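Local structure of HTH-type transcriptional regulator mcbR (Escherichia coli UMEA 3718-1, 4P9F) at residues A22-A27 against G159-Y164; L86-V91 against G193-L198; L131-I136 against E177-L182. The protein represses expression of McbA by binding its promoter region, which prevents colanic acid overproduction and mucoidy, and is important for biofilm formation. All coordinates share one frame; numbering follows the deposited sequence.

Contact 1: residues A22-A27 against G159-Y164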
# COMPACT_ATOMS: atom_id res chain seq x y z
N ALA A 22 10.62 6.20 16.42
CA ALA A 22 11.97 6.35 16.95
C ALA A 22 12.80 7.34 16.13
O ALA A 22 13.78 7.89 16.63
CB ALA A 22 12.67 4.98 17.02
N LEU A 23 12.40 7.59 14.89
CA LEU A 23 13.17 8.52 14.06
C LEU A 23 12.40 9.81 13.88
O LEU A 23 11.21 9.81 13.53
CB LEU A 23 13.48 7.89 12.69
CG LEU A 23 14.24 6.56 12.78
CD1 LEU A 23 14.52 6.01 11.41
CD2 LEU A 23 15.51 6.73 13.57
N LYS A 24 13.08 10.93 14.12
CA LYS A 24 12.44 12.24 14.07
C LYS A 24 12.24 12.69 12.62
O LYS A 24 13.13 12.53 11.80
CB LYS A 24 13.31 13.26 14.83
CG LYS A 24 12.68 14.64 14.96
CD LYS A 24 13.52 15.50 15.88
CE LYS A 24 12.87 16.85 16.13
NZ LYS A 24 13.68 17.66 17.09
N PRO A 25 11.06 13.27 12.32
CA PRO A 25 10.83 13.86 11.00
C PRO A 25 11.97 14.80 10.62
O PRO A 25 12.44 15.57 11.47
CB PRO A 25 9.52 14.64 11.18
CG PRO A 25 8.82 13.93 12.27
CD PRO A 25 9.88 13.41 13.20
N GLY A 26 12.46 14.69 9.40
CA GLY A 26 13.52 15.59 8.94
C GLY A 26 14.94 15.14 9.27
O GLY A 26 15.89 15.73 8.74
N ALA A 27 15.11 14.14 10.13
CA ALA A 27 16.46 13.72 10.53
C ALA A 27 17.30 13.25 9.36
O ALA A 27 16.81 12.55 8.46
CB ALA A 27 16.40 12.61 11.59
N GLY A 159 5.44 10.70 12.57
CA GLY A 159 4.44 11.47 13.28
C GLY A 159 4.29 11.01 14.73
O GLY A 159 3.72 11.73 15.55
N LEU A 160 4.84 9.83 15.05
CA LEU A 160 4.74 9.26 16.41
C LEU A 160 5.89 9.71 17.31
O LEU A 160 5.87 9.50 18.53
CB LEU A 160 4.71 7.72 16.35
CG LEU A 160 3.35 7.04 16.17
CD1 LEU A 160 2.77 7.32 14.80
CD2 LEU A 160 3.46 5.55 16.45
N HIS A 161 6.89 10.36 16.72
CA HIS A 161 8.06 10.78 17.49
C HIS A 161 7.65 11.75 18.60
O HIS A 161 8.28 11.79 19.66
CB HIS A 161 9.08 11.44 16.58
CG HIS A 161 10.38 11.74 17.25
ND1 HIS A 161 11.31 10.77 17.55
CD2 HIS A 161 10.91 12.92 17.68
CE1 HIS A 161 12.36 11.34 18.12
NE2 HIS A 161 12.14 12.63 18.21
N TYR A 162 6.58 12.49 18.35
CA TYR A 162 6.00 13.42 19.31
C TYR A 162 5.62 12.77 20.65
O TYR A 162 5.74 13.37 21.71
CB TYR A 162 4.77 14.07 18.68
CG TYR A 162 3.86 14.81 19.63
CD1 TYR A 162 4.18 16.09 20.09
CD2 TYR A 162 2.66 14.24 20.05
CE1 TYR A 162 3.34 16.77 20.93
CE2 TYR A 162 1.81 14.93 20.91
CZ TYR A 162 2.16 16.18 21.34
OH TYR A 162 1.31 16.85 22.19
N LEU A 163 5.20 11.51 20.58
CA LEU A 163 4.76 10.77 21.77
C LEU A 163 5.83 10.64 22.86
O LEU A 163 5.53 10.73 24.05
CB LEU A 163 4.29 9.37 21.37
CG LEU A 163 3.11 9.33 20.40
CD1 LEU A 163 2.74 7.90 20.01
CD2 LEU A 163 1.91 10.05 21.02
N TYR A 164 7.08 10.45 22.45
CA TYR A 164 8.14 10.22 23.41
C TYR A 164 8.44 11.47 24.21
O TYR A 164 8.70 11.40 25.41
CB TYR A 164 9.41 9.73 22.70
CG TYR A 164 9.24 8.36 22.08
CD1 TYR A 164 9.38 7.22 22.85
CD2 TYR A 164 8.92 8.22 20.73
CE1 TYR A 164 9.23 5.97 22.31
CE2 TYR A 164 8.76 6.96 20.16
CZ TYR A 164 8.91 5.84 20.97
OH TYR A 164 8.77 4.57 20.45

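Contact 2: residues L86-V91 against G193-L198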
# COMPACT_ATOMS: atom_id res chain seq x y z
N LEU A 86 -8.47 -0.04 5.34
CA LEU A 86 -7.72 -1.29 5.22
C LEU A 86 -7.72 -2.08 6.52
O LEU A 86 -7.87 -3.31 6.50
CB LEU A 86 -6.28 -1.01 4.80
CG LEU A 86 -6.15 -0.34 3.42
CD1 LEU A 86 -4.68 -0.18 2.97
CD2 LEU A 86 -6.98 -1.08 2.35
N GLU A 87 -7.56 -1.39 7.65
CA GLU A 87 -7.48 -2.07 8.94
C GLU A 87 -8.85 -2.63 9.37
O GLU A 87 -8.93 -3.72 9.93
CB GLU A 87 -6.90 -1.12 10.00
CG GLU A 87 -5.41 -0.77 9.73
CD GLU A 87 -4.74 -0.03 10.89
OE1 GLU A 87 -4.90 -0.43 12.06
OE2 GLU A 87 -4.05 0.97 10.63
N LEU A 88 -9.92 -1.89 9.07
CA LEU A 88 -11.26 -2.37 9.35
C LEU A 88 -11.58 -3.58 8.47
O LEU A 88 -12.26 -4.52 8.90
CB LEU A 88 -12.29 -1.26 9.12
CG LEU A 88 -12.25 -0.11 10.15
CD1 LEU A 88 -13.41 0.85 9.95
CD2 LEU A 88 -12.23 -0.66 11.55
N MSE A 89 -11.09 -3.56 7.24
CA MSE A 89 -11.25 -4.71 6.34
C MSE A 89 -10.49 -5.91 6.87
O MSE A 89 -11.00 -7.04 6.90
CB MSE A 89 -10.77 -4.37 4.92
CG MSE A 89 -10.89 -5.52 3.92
SE MSE A 89 -9.94 -5.11 2.22
CE MSE A 89 -9.94 -3.17 2.33
N ALA A 90 -9.24 -5.67 7.28
CA ALA A 90 -8.42 -6.72 7.86
C ALA A 90 -9.08 -7.33 9.10
O ALA A 90 -9.15 -8.55 9.23
CB ALA A 90 -7.02 -6.19 8.21
N VAL A 91 -9.57 -6.49 10.01
CA VAL A 91 -10.12 -7.02 11.26
C VAL A 91 -11.39 -7.84 11.01
O VAL A 91 -11.60 -8.84 11.68
CB VAL A 91 -10.39 -5.89 12.31
CG1 VAL A 91 -11.66 -5.09 11.98
CG2 VAL A 91 -10.48 -6.47 13.70
N GLY A 193 -18.96 -5.23 15.87
CA GLY A 193 -18.38 -4.84 17.14
C GLY A 193 -16.87 -4.70 17.03
O GLY A 193 -16.26 -3.82 17.65
N CYS A 194 -16.24 -5.58 16.25
CA CYS A 194 -14.79 -5.50 16.04
C CYS A 194 -14.43 -4.23 15.29
O CYS A 194 -13.46 -3.55 15.64
CB CYS A 194 -14.28 -6.72 15.27
SG CYS A 194 -14.27 -8.27 16.19
N ARG A 195 -15.21 -3.92 14.26
CA ARG A 195 -14.97 -2.70 13.49
C ARG A 195 -15.15 -1.46 14.34
O ARG A 195 -14.35 -0.52 14.27
CB ARG A 195 -15.87 -2.65 12.26
CG ARG A 195 -15.44 -3.60 11.14
CD ARG A 195 -16.36 -3.49 9.93
NE ARG A 195 -15.60 -3.48 8.68
CZ ARG A 195 -15.41 -2.41 7.91
NH1 ARG A 195 -15.95 -1.24 8.25
NH2 ARG A 195 -14.69 -2.51 6.81
N HIS A 196 -16.20 -1.46 15.15
CA HIS A 196 -16.48 -0.34 16.03
C HIS A 196 -15.36 -0.12 17.07
O HIS A 196 -14.91 1.00 17.25
CB HIS A 196 -17.83 -0.56 16.73
CG HIS A 196 -18.14 0.46 17.78
ND1 HIS A 196 -17.74 0.33 19.09
CD2 HIS A 196 -18.82 1.63 17.71
CE1 HIS A 196 -18.15 1.38 19.78
NE2 HIS A 196 -18.81 2.18 18.97
N CYS A 197 -14.91 -1.19 17.74
CA CYS A 197 -13.85 -1.07 18.74
C CYS A 197 -12.53 -0.61 18.11
O CYS A 197 -11.84 0.26 18.64
CB CYS A 197 -13.64 -2.41 19.49
SG CYS A 197 -15.06 -2.81 20.59
N LEU A 198 -12.20 -1.18 16.96
CA LEU A 198 -10.97 -0.81 16.28
C LEU A 198 -11.05 0.65 15.80
O LEU A 198 -10.07 1.38 15.90
CB LEU A 198 -10.70 -1.74 15.10
CG LEU A 198 -9.37 -1.48 14.38
CD1 LEU A 198 -8.18 -1.55 15.36
CD2 LEU A 198 -9.19 -2.48 13.21

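Contact 3: residues L131-I136 against E177-L182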
# COMPACT_ATOMS: atom_id res chain seq x y z
N LEU A 131 2.09 -4.95 17.47
CA LEU A 131 2.16 -6.41 17.45
C LEU A 131 0.78 -7.02 17.65
O LEU A 131 0.43 -8.03 17.04
CB LEU A 131 3.11 -6.89 18.55
CG LEU A 131 4.60 -6.75 18.27
CD1 LEU A 131 5.40 -7.29 19.45
CD2 LEU A 131 5.01 -7.43 16.97
N PHE A 132 -0.00 -6.41 18.52
CA PHE A 132 -1.36 -6.85 18.81
C PHE A 132 -2.23 -6.75 17.55
O PHE A 132 -2.87 -7.73 17.14
CB PHE A 132 -1.94 -6.02 19.96
CG PHE A 132 -3.38 -6.34 20.30
CD1 PHE A 132 -3.70 -7.43 21.10
CD2 PHE A 132 -4.41 -5.52 19.85
CE1 PHE A 132 -5.02 -7.73 21.43
CE2 PHE A 132 -5.74 -5.79 20.18
CZ PHE A 132 -6.04 -6.90 20.97
N ARG A 133 -2.26 -5.58 16.93
CA ARG A 133 -3.12 -5.42 15.77
C ARG A 133 -2.64 -6.27 14.59
O ARG A 133 -3.44 -6.86 13.87
CB ARG A 133 -3.22 -3.95 15.34
CG ARG A 133 -4.26 -3.13 16.13
CD ARG A 133 -4.44 -1.75 15.48
NE ARG A 133 -4.10 -0.62 16.33
CZ ARG A 133 -4.11 0.63 15.91
NH1 ARG A 133 -4.45 0.90 14.66
NH2 ARG A 133 -3.79 1.62 16.74
N LEU A 134 -1.33 -6.36 14.41
CA LEU A 134 -0.79 -7.14 13.31
C LEU A 134 -1.08 -8.63 13.47
O LEU A 134 -1.37 -9.31 12.49
CB LEU A 134 0.71 -6.91 13.18
CG LEU A 134 1.30 -7.25 11.81
CD1 LEU A 134 0.53 -6.55 10.72
CD2 LEU A 134 2.76 -6.87 11.77
N ALA A 135 -1.03 -9.12 14.70
CA ALA A 135 -1.38 -10.50 14.99
C ALA A 135 -2.82 -10.77 14.58
O ALA A 135 -3.14 -11.85 14.06
CB ALA A 135 -1.18 -10.82 16.47
N ILE A 136 -3.69 -9.80 14.82
CA ILE A 136 -5.07 -9.92 14.38
C ILE A 136 -5.13 -9.95 12.85
O ILE A 136 -5.69 -10.88 12.26
CB ILE A 136 -5.94 -8.75 14.89
CG1 ILE A 136 -6.03 -8.77 16.43
CG2 ILE A 136 -7.34 -8.82 14.30
CD1 ILE A 136 -6.62 -7.50 17.03
N GLU A 177 -8.85 0.03 27.64
CA GLU A 177 -10.16 -0.59 27.75
C GLU A 177 -10.72 -0.92 26.36
O GLU A 177 -11.35 -1.96 26.17
CB GLU A 177 -11.13 0.29 28.52
CG GLU A 177 -11.04 0.10 30.02
CD GLU A 177 -11.15 -1.36 30.44
OE1 GLU A 177 -12.22 -1.97 30.24
OE2 GLU A 177 -10.15 -1.90 30.95
N ASN A 178 -10.49 -0.04 25.39
CA ASN A 178 -10.92 -0.33 24.03
C ASN A 178 -10.27 -1.58 23.45
O ASN A 178 -10.89 -2.26 22.63
CB ASN A 178 -10.66 0.87 23.11
CG ASN A 178 -11.73 1.96 23.23
OD1 ASN A 178 -12.90 1.67 23.48
ND2 ASN A 178 -11.33 3.21 23.05
N TYR A 179 -9.06 -1.90 23.90
CA TYR A 179 -8.36 -3.10 23.45
C TYR A 179 -9.02 -4.35 24.05
O TYR A 179 -9.21 -5.35 23.36
CB TYR A 179 -6.88 -3.04 23.82
CG TYR A 179 -6.07 -2.05 23.00
CD1 TYR A 179 -6.09 -0.70 23.31
CD2 TYR A 179 -5.30 -2.46 21.92
CE1 TYR A 179 -5.37 0.22 22.57
CE2 TYR A 179 -4.57 -1.54 21.17
CZ TYR A 179 -4.62 -0.20 21.51
OH TYR A 179 -3.90 0.73 20.79
N HIS A 180 -9.37 -4.28 25.33
CA HIS A 180 -10.14 -5.34 25.98
C HIS A 180 -11.45 -5.59 25.26
O HIS A 180 -11.82 -6.73 24.99
CB HIS A 180 -10.44 -4.99 27.45
CG HIS A 180 -9.25 -5.03 28.35
ND1 HIS A 180 -8.62 -6.21 28.68
CD2 HIS A 180 -8.58 -4.05 29.00
CE1 HIS A 180 -7.61 -5.96 29.49
NE2 HIS A 180 -7.56 -4.66 29.70
N LEU A 181 -12.14 -4.50 24.90
CA LEU A 181 -13.42 -4.59 24.23
C LEU A 181 -13.26 -5.20 22.83
O LEU A 181 -14.08 -6.00 22.39
CB LEU A 181 -14.07 -3.21 24.16
CG LEU A 181 -14.55 -2.65 25.51
CD1 LEU A 181 -15.12 -1.25 25.36
CD2 LEU A 181 -15.61 -3.59 26.10
N LEU A 182 -12.18 -4.83 22.13
CA LEU A 182 -11.91 -5.41 20.82
C LEU A 182 -11.67 -6.92 20.93
O LEU A 182 -12.17 -7.70 20.12
CB LEU A 182 -10.70 -4.73 20.18
CG LEU A 182 -10.27 -5.33 18.86
CD1 LEU A 182 -11.42 -5.24 17.86
CD2 LEU A 182 -9.02 -4.62 18.32

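Contact 1: residues A22-A27 against G159-Y164
His-161 and Lys-24 meet where the N-terminal winged helix-turn-helix domain of this GntR-family repressor leans on its all-helical FCD domain. Residues 22-27 run from helix 6-19 into strand 28-30 and hold a type II beta turn, Lys-24 to Ala-27, closed by Ala-27 N to Lys-24 O at 3.0 Å. Gly-26 suits the third position of that turn: its positive phi of 87° would press a CB against the preceding carbonyl oxygen. Residues 159-164 take in the approach to the short helix 161-166 and its first part.

The imidazole of His-161 carries most of the contact. With CG anti to the backbone N (chi1 -173°), its ring reaches across to the loop, and Lys-24 lays its aliphatic part over one face. Lys-24 CB stands 3.8 Å from the centroid of the His-161 ring, 16° off the normal, a CH-pi contact. CG and CD of the same chain continue past the CD2-NE2 side of the imidazole, a role a long methylene chain fills well while its amino group stays at the exposed surface. ND1 of His-161 is taken by the carbonyl O of Gly-21, just ahead of the loop, which fixes the turn of the ring. Tyr-164 works in the same way: its OH bonds Ile-20 O, and its ring passes Ala-22, with CE2 4.2 Å from Ala-22 N. Two polar side chains thus grip backbone carbonyls following helix 6-19. Next to Lys-24, the stiff pyrrolidine ring of Pro-25 rests its CD 4.0 Å from His-161 CB.

Contact 2: residues L86-V91 against G193-L198
Leu-88 and Arg-195 both place CG anti to their carbonyl carbons (chi1 -70° and -75°), and a bend at chi3 of the arginine then turns its guanidinium flat over the leucine. Leu-88 CB sits 3.5 Å from Arg-195 CZ, above the centre of the planar group, while CD1 lies near NH1. The other branch, CD2, turns to the opposite helix and meets Arg-195 O at 3.5 Å and Leu-198 CD2 at 3.9 Å. A flat cation with a long aliphatic stem suits this partly exposed side of the helix pair, since it can cover an apolar side chain and still reach solvent.

Deeper in, Leu-198 sets CD2 against the backbone O of Glu-87 and 3.7 Å from Val-91 CB. The branched valine divides its methyls: CG1 faces Leu-198 and Arg-195 CG, and CG2 meets Cys-194 CB at 4.1 Å. The carboxylate of Glu-87 turns to other partners, Arg-83, Arg-133, Tyr-137 and Trp-153, which together probably balance and hydrogen-bond this buried group.

The two segments run antiparallel but well inclined, at 144° with axes 9.3 Å apart, and join helices 73-95 and 191-210 in the antiparallel helical bundle of the FCD domain.

Contact 3: residues L131-I136 against E177-L182
Tyr-179, Phe-132 and Leu-182 make up most of this meeting of helices 122-138 and 177-187 in the helical bundle of the FCD domain. The two segments run almost parallel, at 17°, but their axes stay 12.6 Å apart, so large side chains must span the distance.

Phe-132 does so by holding CG anti to its backbone N (chi1 177°), which sends the ring straight toward the other helix. Tyr-179 turns an edge to the face of this ring in an offset edge-to-face pair, with centroids 5.8 Å apart and planes at 60°. The touching atoms are off-centre: Tyr-179 CD2 is 3.8 Å from Phe-132 CE2 and about as far from CD2 of the phenylalanine, while both phenylalanine atoms lie near the tyrosine plane. Leu-182 adds its CD2 methyl, which meets the rim of the phenylalanine ring near the ring plane, 3.9 Å from CE2, and touches Ile-136 CD1 tip to tip at 4.0 Å. Both branched chains are long enough for their terminal methyls to meet about one turn beyond the aromatic pair. Were Phe-132 an alanine, the edge of Tyr-179 and the CD2 methyl of Leu-182 would be likely to lose their shared partner and a gap to open between the helices.

Polar groups border this apolar patch. Tyr-179 OH bonds Asn-205 ND2 on helix 191-210; it also lies at the edge of the Arg-133 guanidinium, near its plane, 4.1 Å from NH2, too far for a bond. The charge of Arg-133 is instead met by Glu-87, its salt-bridge partner on helix 73-95. The chemistry implies that dispersion and aromatic forces hold the two helices across the wide axial spacing, whereas hydrogen bonding and charge tie their polar ends to neighbouring helices.

Contacts 2 and 3 belong together in the FCD domain, with centres 10 Å apart, and contact 1 lies on the other side of the chain's centre, its own centre 26 and 23 Å from theirs. Along the chain, contact 3 is nested in the loop closed by contact 2, and contact 1 alternates with both, its second segment falling between the two of contact 3. Glu-87 OE1 and Arg-133 NH1, 3.0 Å apart in a salt bridge, join contacts 2 and 3, while Leu-182 also packs on Cys-194 and Cys-197. The FCD bundle, probably the ligand-binding part as in relatives, is thus knit internally, and contact 1 joins it to the DNA-binding domain.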